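Local coordinates for protein lovastatin nonaketide synthase mokA (Monascus pilosus, PDB 6AD3) that carries out the iterative nine-step assembly of the polyketide precursor of lovastatin (monacolin K), represented here by its C-terminal condensation domain, at residues Glu428-Phe433 and Arg463-Val468; Pro275-Met280 and Ser346-Gly351. The protein carries 1 engineered substitution. All blocks are in the same frame, centred on the assembly; numbering follows the deposited sequence.

Interaction 1: residues Glu428-Phe433 and Arg463-Val468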
ATOM      1  N   GLU A 428     -16.060   4.016 -12.526  1.00 25.58           N
ATOM      2  CA  GLU A 428     -15.800   5.430 -12.267  1.00 27.77           C
ATOM      3  C   GLU A 428     -14.375   5.618 -11.773  1.00 25.19           C
ATOM      4  O   GLU A 428     -13.859   4.769 -11.082  1.00 21.37           O
ATOM      5  CB  GLU A 428     -16.746   5.927 -11.182  1.00 31.80           C
ATOM      6  CG  GLU A 428     -18.131   6.252 -11.695  1.00 46.62           C
ATOM      7  CD  GLU A 428     -18.765   7.381 -10.914  1.00 69.65           C
ATOM      8  OE1 GLU A 428     -19.156   8.386 -11.545  1.00 88.20           O
ATOM      9  OE2 GLU A 428     -18.777   7.308  -9.661  1.00 63.79           O
ATOM     10  N   PRO A 429     -13.732   6.714 -12.179  1.00 22.41           N
ATOM     11  CA  PRO A 429     -12.452   7.050 -11.559  1.00 22.00           C
ATOM     12  C   PRO A 429     -12.567   7.154 -10.042  1.00 20.19           C
ATOM     13  O   PRO A 429     -13.616   7.508  -9.499  1.00 19.60           O
ATOM     14  CB  PRO A 429     -12.082   8.391 -12.196  1.00 22.29           C
ATOM     15  CG  PRO A 429     -13.019   8.573 -13.341  1.00 26.67           C
ATOM     16  CD  PRO A 429     -14.257   7.821 -12.991  1.00 24.33           C
ATOM     17  N   ALA A 430     -11.465   6.899  -9.369  1.00 17.31           N
ATOM     18  CA  ALA A 430     -11.365   7.107  -7.943  1.00 14.96           C
ATOM     19  C   ALA A 430     -11.698   8.547  -7.583  1.00 16.65           C
ATOM     20  O   ALA A 430     -11.388   9.450  -8.323  1.00 15.77           O
ATOM     21  CB  ALA A 430      -9.985   6.764  -7.480  1.00 14.49           C
ATOM     22  N   PRO A 431     -12.270   8.765  -6.378  1.00 17.67           N
ATOM     23  CA  PRO A 431     -12.464  10.153  -5.903  1.00 18.45           C
ATOM     24  C   PRO A 431     -11.182  10.893  -5.656  1.00 16.74           C
ATOM     25  O   PRO A 431     -10.238  10.325  -5.093  1.00 16.51           O
ATOM     26  CB  PRO A 431     -13.200   9.998  -4.592  1.00 18.86           C
ATOM     27  CG  PRO A 431     -13.142   8.566  -4.217  1.00 19.68           C
ATOM     28  CD  PRO A 431     -12.692   7.758  -5.402  1.00 19.20           C
ATOM     29  N   LEU A 432     -11.154  12.147  -6.105  1.00 15.85           N
ATOM     30  CA  LEU A 432     -10.121  13.157  -5.725  1.00 15.30           C
ATOM     31  C   LEU A 432      -8.777  12.994  -6.411  1.00 19.29           C
ATOM     32  O   LEU A 432      -8.208  13.951  -6.919  1.00 19.42           O
ATOM     33  CB  LEU A 432      -9.905  13.233  -4.212  1.00 16.73           C
ATOM     34  CG  LEU A 432      -9.173  14.467  -3.734  1.00 16.73           C
ATOM     35  CD1 LEU A 432      -9.993  15.728  -4.002  1.00 19.17           C
ATOM     36  CD2 LEU A 432      -8.801  14.347  -2.292  1.00 17.42           C
ATOM     37  N   PHE A 433      -8.233  11.790  -6.390  1.00 16.10           N
ATOM     38  CA  PHE A 433      -6.999  11.532  -7.124  1.00 14.27           C
ATOM     39  C   PHE A 433      -7.073  10.183  -7.798  1.00 14.93           C
ATOM     40  O   PHE A 433      -7.699   9.266  -7.259  1.00 13.63           O
ATOM     41  CB  PHE A 433      -5.761  11.602  -6.200  1.00 14.33           C
ATOM     42  CG  PHE A 433      -5.868  10.771  -4.939  1.00 12.71           C
ATOM     43  CD1 PHE A 433      -6.589  11.234  -3.837  1.00 14.56           C
ATOM     44  CD2 PHE A 433      -5.274   9.502  -4.848  1.00 12.93           C
ATOM     45  CE1 PHE A 433      -6.701  10.473  -2.685  1.00 15.43           C
ATOM     46  CE2 PHE A 433      -5.411   8.744  -3.708  1.00 14.05           C
ATOM     47  CZ  PHE A 433      -6.123   9.222  -2.620  1.00 14.77           C
ATOM     48  N   ARG A 463      -6.728  -4.929  -4.758  1.00 12.39           N
ATOM     49  CA  ARG A 463      -7.065  -4.002  -5.837  1.00 14.17           C
ATOM     50  C   ARG A 463      -7.465  -2.669  -5.246  1.00 15.06           C
ATOM     51  O   ARG A 463      -7.866  -2.593  -4.080  1.00 14.75           O
ATOM     52  CB  ARG A 463      -8.222  -4.537  -6.681  1.00 14.99           C
ATOM     53  CG  ARG A 463      -7.878  -5.810  -7.428  1.00 14.78           C
ATOM     54  CD  ARG A 463      -9.013  -6.214  -8.371  1.00 15.60           C
ATOM     55  NE  ARG A 463      -8.787  -7.527  -8.966  1.00 17.90           N
ATOM     56  CZ  ARG A 463      -9.697  -8.182  -9.696  1.00 19.95           C
ATOM     57  NH1 ARG A 463     -10.870  -7.616 -10.009  1.00 19.39           N
ATOM     58  NH2 ARG A 463      -9.386  -9.352 -10.226  1.00 21.95           N
ATOM     59  N   THR A 464      -7.257  -1.623  -6.046  1.00 14.72           N
ATOM     60  CA  THR A 464      -7.632  -0.269  -5.694  1.00 14.55           C
ATOM     61  C   THR A 464      -8.250   0.376  -6.935  1.00 12.82           C
ATOM     62  O   THR A 464      -8.129  -0.165  -8.032  1.00 12.50           O
ATOM     63  CB  THR A 464      -6.420   0.559  -5.215  1.00 11.94           C
ATOM     64  OG1 THR A 464      -5.579   0.861  -6.320  1.00 12.51           O
ATOM     65  CG2 THR A 464      -5.624  -0.170  -4.197  1.00 13.89           C
ATOM     66  N   PRO A 465      -8.921   1.521  -6.766  1.00 12.73           N
ATOM     67  CA  PRO A 465      -9.644   2.108  -7.885  1.00 14.43           C
ATOM     68  C   PRO A 465      -8.781   2.970  -8.794  1.00 14.86           C
ATOM     69  O   PRO A 465      -9.282   3.508  -9.800  1.00 14.89           O
ATOM     70  CB  PRO A 465     -10.695   2.981  -7.197  1.00 15.66           C
ATOM     71  CG  PRO A 465     -10.055   3.359  -5.934  1.00 15.45           C
ATOM     72  CD  PRO A 465      -9.331   2.123  -5.496  1.00 14.48           C
ATOM     73  N   TYR A 466      -7.521   3.164  -8.429  1.00 12.68           N
ATOM     74  CA  TYR A 466      -6.701   4.194  -9.077  1.00 12.06           C
ATOM     75  C   TYR A 466      -6.270   3.815 -10.514  1.00 13.88           C
ATOM     76  O   TYR A 466      -5.841   2.691 -10.764  1.00 14.50           O
ATOM     77  CB  TYR A 466      -5.489   4.503  -8.181  1.00 11.96           C
ATOM     78  CG  TYR A 466      -5.927   4.972  -6.829  1.00 12.07           C
ATOM     79  CD1 TYR A 466      -6.532   6.217  -6.661  1.00 13.14           C
ATOM     80  CD2 TYR A 466      -5.884   4.125  -5.729  1.00 12.55           C
ATOM     81  CE1 TYR A 466      -7.088   6.599  -5.451  1.00 13.98           C
ATOM     82  CE2 TYR A 466      -6.406   4.524  -4.507  1.00 12.38           C
ATOM     83  CZ  TYR A 466      -7.045   5.751  -4.388  1.00 13.92           C
ATOM     84  OH  TYR A 466      -7.606   6.135  -3.212  1.00 15.33           O
ATOM     85  N   ASP A 467      -6.298   4.799 -11.424  1.00 14.83           N
ATOM     86  CA  ASP A 467      -5.952   4.566 -12.832  1.00 15.59           C
ATOM     87  C   ASP A 467      -4.521   4.058 -12.955  1.00 16.14           C
ATOM     88  O   ASP A 467      -4.256   3.164 -13.746  1.00 16.52           O
ATOM     89  CB  ASP A 467      -6.100   5.836 -13.666  1.00 15.17           C
ATOM     90  CG  ASP A 467      -7.549   6.199 -13.972  1.00 19.77           C
ATOM     91  OD1 ASP A 467      -8.480   5.686 -13.338  1.00 18.86           O
ATOM     92  OD2 ASP A 467      -7.741   6.994 -14.901  1.00 19.60           O
ATOM     93  N   VAL A 468      -3.599   4.681 -12.222  1.00 14.41           N
ATOM     94  CA  VAL A 468      -2.186   4.369 -12.316  1.00 14.20           C
ATOM     95  C   VAL A 468      -1.566   4.385 -10.923  1.00 13.24           C
ATOM     96  O   VAL A 468      -1.844   5.261 -10.108  1.00 13.97           O
ATOM     97  CB  VAL A 468      -1.437   5.361 -13.254  1.00 16.22           C
ATOM     98  CG1 VAL A 468      -1.702   6.762 -12.856  1.00 17.67           C
ATOM     99  CG2 VAL A 468       0.065   5.068 -13.304  1.00 17.03           C
TER
HETATM  100  O   HOH W   1     -11.620   3.155 -11.456  1.00 22.33           O
HETATM  101  O   HOH W   2      -9.119   6.088 -10.769  1.00 15.19           O
HETATM  102  O   HOH W   3      -9.621   7.973  -3.514  1.00 15.98           O
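Ala-430 and Pro-465 mark the closest passage of the two loop segments, with their CA atoms 5.3 Å apart. Residues 428-431 run in polyproline II conformation and then reverse in a gamma turn at Leu-432, closed by the bond from Phe-433 N to Pro-431 O. No direct hydrogen bond joins the segments; water does. One water accepts from Ala-430 N and donates to Pro-465 O and to Asp-467 OD1, whose carboxylate also salt-bridges Arg-294. A second bridges Glu-428 O and Pro-465 O, and a third joins Pro-431 O to Tyr-466 OH. The Ala-430 methyl touches both Pro-465 CG and Tyr-466 CE1, 3.7 and 3.5 Å from Ala-430 CB. Pro-465 CG itself lies over the centre of one face of the Tyr-466 ring, while Phe-433 O meets that ring at its edge, in plane, 3.3 Å from Tyr-466 CE1. Phe-433 CG stands between its backbone N and carbonyl carbon (chi1 51°), which brings the ring obliquely up to Tyr-466. The planes are within 6° of parallel, but the rings are slid apart (centroids 5.0 Å), with Phe-433 CE2 3.2 Å from Tyr-466 CE1. The contact joins the loops leading into strands 435-440 and 468-473 of the condensation domain's six-stranded sheet, and both rings pack on Leu-372. Direct contact thus falls to side chains and Phe-433 O, while water bridges the backbone N-H, carbonyls, carboxylate and hydroxyl.

Interaction 2: residues Pro275-Met280 and Ser346-Gly351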
ATOM      1  N   PRO A 275     -11.141  18.162 -11.392  1.00 32.78           N
ATOM      2  CA  PRO A 275     -10.612  17.509 -12.583  1.00 34.83           C
ATOM      3  C   PRO A 275     -10.113  16.097 -12.273  1.00 23.55           C
ATOM      4  O   PRO A 275      -9.567  15.856 -11.211  1.00 24.00           O
ATOM      5  CB  PRO A 275      -9.418  18.411 -12.996  1.00 41.67           C
ATOM      6  CG  PRO A 275      -9.519  19.649 -12.138  1.00 42.10           C
ATOM      7  CD  PRO A 275     -10.205  19.181 -10.883  1.00 43.94           C
ATOM      8  N   VAL A 276     -10.250  15.210 -13.240  1.00 24.69           N
ATOM      9  CA  VAL A 276      -9.780  13.866 -13.091  1.00 20.84           C
ATOM     10  C   VAL A 276      -8.684  13.647 -14.127  1.00 24.54           C
ATOM     11  O   VAL A 276      -8.624  14.332 -15.141  1.00 20.73           O
ATOM     12  CB  VAL A 276     -10.920  12.851 -13.290  1.00 28.44           C
ATOM     13  CG1 VAL A 276     -12.060  13.156 -12.338  1.00 27.92           C
ATOM     14  CG2 VAL A 276     -11.413  12.863 -14.730  1.00 36.74           C
ATOM     15  N   LEU A 277      -7.729  12.809 -13.779  1.00 19.43           N
ATOM     16  CA  LEU A 277      -6.628  12.526 -14.636  1.00 18.12           C
ATOM     17  C   LEU A 277      -7.113  12.061 -16.019  1.00 18.95           C
ATOM     18  O   LEU A 277      -7.909  11.106 -16.126  1.00 19.62           O
ATOM     19  CB  LEU A 277      -5.785  11.434 -13.987  1.00 16.91           C
ATOM     20  CG  LEU A 277      -4.401  11.196 -14.586  1.00 17.44           C
ATOM     21  CD1 LEU A 277      -3.492  12.375 -14.236  1.00 20.54           C
ATOM     22  CD2 LEU A 277      -3.846   9.877 -14.037  1.00 19.02           C
ATOM     23  N   PRO A 278      -6.575  12.665 -17.091  1.00 20.59           N
ATOM     24  CA  PRO A 278      -6.898  12.141 -18.428  1.00 21.18           C
ATOM     25  C   PRO A 278      -6.362  10.759 -18.684  1.00 19.94           C
ATOM     26  O   PRO A 278      -5.495  10.255 -17.947  1.00 17.80           O
ATOM     27  CB  PRO A 278      -6.238  13.166 -19.371  1.00 20.24           C
ATOM     28  CG  PRO A 278      -6.260  14.429 -18.572  1.00 21.40           C
ATOM     29  CD  PRO A 278      -5.893  13.968 -17.180  1.00 21.35           C
ATOM     30  N   ARG A 279      -6.854  10.123 -19.741  1.00 18.98           N
ATOM     31  CA  ARG A 279      -6.204   8.913 -20.231  1.00 22.54           C
ATOM     32  C   ARG A 279      -4.792   9.240 -20.690  1.00 23.26           C
ATOM     33  O   ARG A 279      -4.550  10.273 -21.299  1.00 25.47           O
ATOM     34  CB  ARG A 279      -7.020   8.283 -21.387  1.00 27.47           C
ATOM     35  CG  ARG A 279      -6.494   6.911 -21.803  1.00 34.02           C
ATOM     36  CD  ARG A 279      -7.449   6.199 -22.776  1.00 38.79           C
ATOM     37  NE  ARG A 279      -7.722   7.008 -23.954  1.00 42.70           N
ATOM     38  CZ  ARG A 279      -6.906   7.119 -25.011  1.00 63.04           C
ATOM     39  NH1 ARG A 279      -5.717   6.517 -25.017  1.00 63.88           N
ATOM     40  NH2 ARG A 279      -7.267   7.856 -26.063  1.00 63.67           N
ATOM     41  N   MET A 280      -3.843   8.390 -20.337  1.00 21.59           N
ATOM     42  CA  MET A 280      -2.456   8.548 -20.805  1.00 22.31           C
ATOM     43  C   MET A 280      -2.297   7.985 -22.204  1.00 24.24           C
ATOM     44  O   MET A 280      -2.816   6.923 -22.508  1.00 20.52           O
ATOM     45  CB  MET A 280      -1.477   7.838 -19.874  1.00 24.43           C
ATOM     46  CG  MET A 280      -1.458   8.378 -18.453  1.00 23.43           C
ATOM     47  SD  MET A 280      -0.312   7.420 -17.446  1.00 25.71           S
ATOM     48  CE  MET A 280      -1.257   5.899 -17.211  1.00 27.30           C
ATOM     49  N   SER A 346      -2.390  19.886 -16.548  1.00 22.19           N
ATOM     50  CA  SER A 346      -1.560  20.783 -15.753  1.00 24.55           C
ATOM     51  C   SER A 346      -2.095  20.928 -14.319  1.00 22.00           C
ATOM     52  O   SER A 346      -1.598  21.742 -13.553  1.00 22.18           O
ATOM     53  CB  SER A 346      -1.461  22.157 -16.422  1.00 25.63           C
ATOM     54  OG  SER A 346      -2.743  22.685 -16.609  1.00 36.72           O
ATOM     55  N   ASP A 347      -3.095  20.117 -13.959  1.00 18.89           N
ATOM     56  CA  ASP A 347      -3.655  20.150 -12.608  1.00 21.09           C
ATOM     57  C   ASP A 347      -4.266  18.791 -12.280  1.00 18.50           C
ATOM     58  O   ASP A 347      -5.340  18.423 -12.792  1.00 17.90           O
ATOM     59  CB  ASP A 347      -4.686  21.270 -12.468  1.00 22.10           C
ATOM     60  CG  ASP A 347      -5.397  21.278 -11.111  1.00 25.77           C
ATOM     61  OD1 ASP A 347      -4.975  20.593 -10.146  1.00 19.45           O
ATOM     62  OD2 ASP A 347      -6.439  21.961 -11.028  1.00 25.19           O
ATOM     63  N   PHE A 348      -3.503  17.999 -11.530  1.00 20.34           N
ATOM     64  CA  PHE A 348      -3.982  16.704 -11.097  1.00 17.65           C
ATOM     65  C   PHE A 348      -3.324  16.339  -9.789  1.00 17.77           C
ATOM     66  O   PHE A 348      -2.331  16.959  -9.393  1.00 16.18           O
ATOM     67  CB  PHE A 348      -3.726  15.606 -12.161  1.00 16.67           C
ATOM     68  CG  PHE A 348      -2.275  15.423 -12.544  1.00 16.70           C
ATOM     69  CD1 PHE A 348      -1.678  16.263 -13.506  1.00 17.85           C
ATOM     70  CD2 PHE A 348      -1.460  14.467 -11.902  1.00 17.05           C
ATOM     71  CE1 PHE A 348      -0.360  16.067 -13.899  1.00 17.99           C
ATOM     72  CE2 PHE A 348      -0.137  14.300 -12.278  1.00 17.36           C
ATOM     73  CZ  PHE A 348       0.426  15.139 -13.225  1.00 16.52           C
ATOM     74  N   SER A 349      -3.832  15.281  -9.150  1.00 16.63           N
ATOM     75  CA  SER A 349      -3.328  14.929  -7.828  1.00 16.15           C
ATOM     76  C   SER A 349      -2.749  13.536  -7.783  1.00 15.51           C
ATOM     77  O   SER A 349      -3.117  12.656  -8.579  1.00 14.98           O
ATOM     78  CB  SER A 349      -4.449  15.074  -6.781  1.00 17.57           C
ATOM     79  OG  SER A 349      -4.869  16.422  -6.644  1.00 18.21           O
ATOM     80  N   ILE A 350      -1.771  13.365  -6.909  1.00 13.95           N
ATOM     81  CA  ILE A 350      -1.153  12.078  -6.695  1.00 14.14           C
ATOM     82  C   ILE A 350      -1.280  11.721  -5.228  1.00 14.03           C
ATOM     83  O   ILE A 350      -0.803  12.456  -4.352  1.00 14.08           O
ATOM     84  CB  ILE A 350       0.339  12.094  -7.072  1.00 14.16           C
ATOM     85  CG1 ILE A 350       0.527  12.500  -8.576  1.00 15.51           C
ATOM     86  CG2 ILE A 350       0.963  10.710  -6.771  1.00 14.01           C
ATOM     87  CD1 ILE A 350       1.974  12.721  -8.995  1.00 14.98           C
ATOM     88  N   GLY A 351      -1.858  10.554  -4.956  1.00 13.75           N
ATOM     89  CA  GLY A 351      -1.905  10.034  -3.607  1.00 14.56           C
ATOM     90  C   GLY A 351      -0.559   9.477  -3.205  1.00 14.18           C
ATOM     91  O   GLY A 351      -0.091   8.501  -3.779  1.00 12.21           O
TER
HETATM   92  O   HOH W   4      -6.611  14.415 -10.267  1.00 20.69           O
HETATM   93  O   HOH W   5      -6.609  16.899 -15.474  1.00 31.66           O
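Ser-349 N, one residue beyond the touching pair Leu-277 and Phe-348, donates to a water 3.1 Å away, and that water reaches back to Pro-275 O through a weak bond, 3.4 Å from water to oxygen. A second water donates to Val-276 O and, weakly, to Asp-347 O, so water links the loop only loosely to the strand and the residue before it; there is no direct hydrogen bond. The apolar part centres on Leu-277. Its CG lies anti to the backbone N (chi1 -167°), and CD1 approaches the base of the Phe-348 ring obliquely, 3.7 Å from Phe-348 CG. At the outer end, Pro-275 CG lies 4.0 Å from Asp-347 OD2, an oxygen whose salt bridge is made to Arg-376. The Phe-348 ring also meets His-336 and touches Leu-339, both of helix 327-343. Strand 348-354 lies between strands 371-377 (Phe-348 bonded to Phe-377) and 435-440 (Gly-351 bonded to Ala-435 and Phe-437). The 275-280 loop lies beside its beginning, held by the bond from Leu-277 N to Gln-434 OE1, with Leu-277 also resting on Val-468 of strand 468-473.

Overall arrangement
From the N terminus, 275-280 meets 346-351 first, closing a loop that holds strand 301-307 and helices 310-322 and 327-343. Interaction 1 then closes a second loop, so the two follow in series and neither nest nor cross. Its excursion runs along strand 435-440, then strand 453-460, which adds to the edge of the sheet of the other lobe, consistent with the latch of condensation domains, before returning to strand 468-473. The contacts adjoin, centres about 11 Å apart: Phe-433 CD2 packs 3.6 Å from Gly-351 N, and Phe-433 CB lies 3.7 Å from Ser-349 O. Together they join loops around the six-stranded sheet's strands 348-354, 435-440 and 468-473.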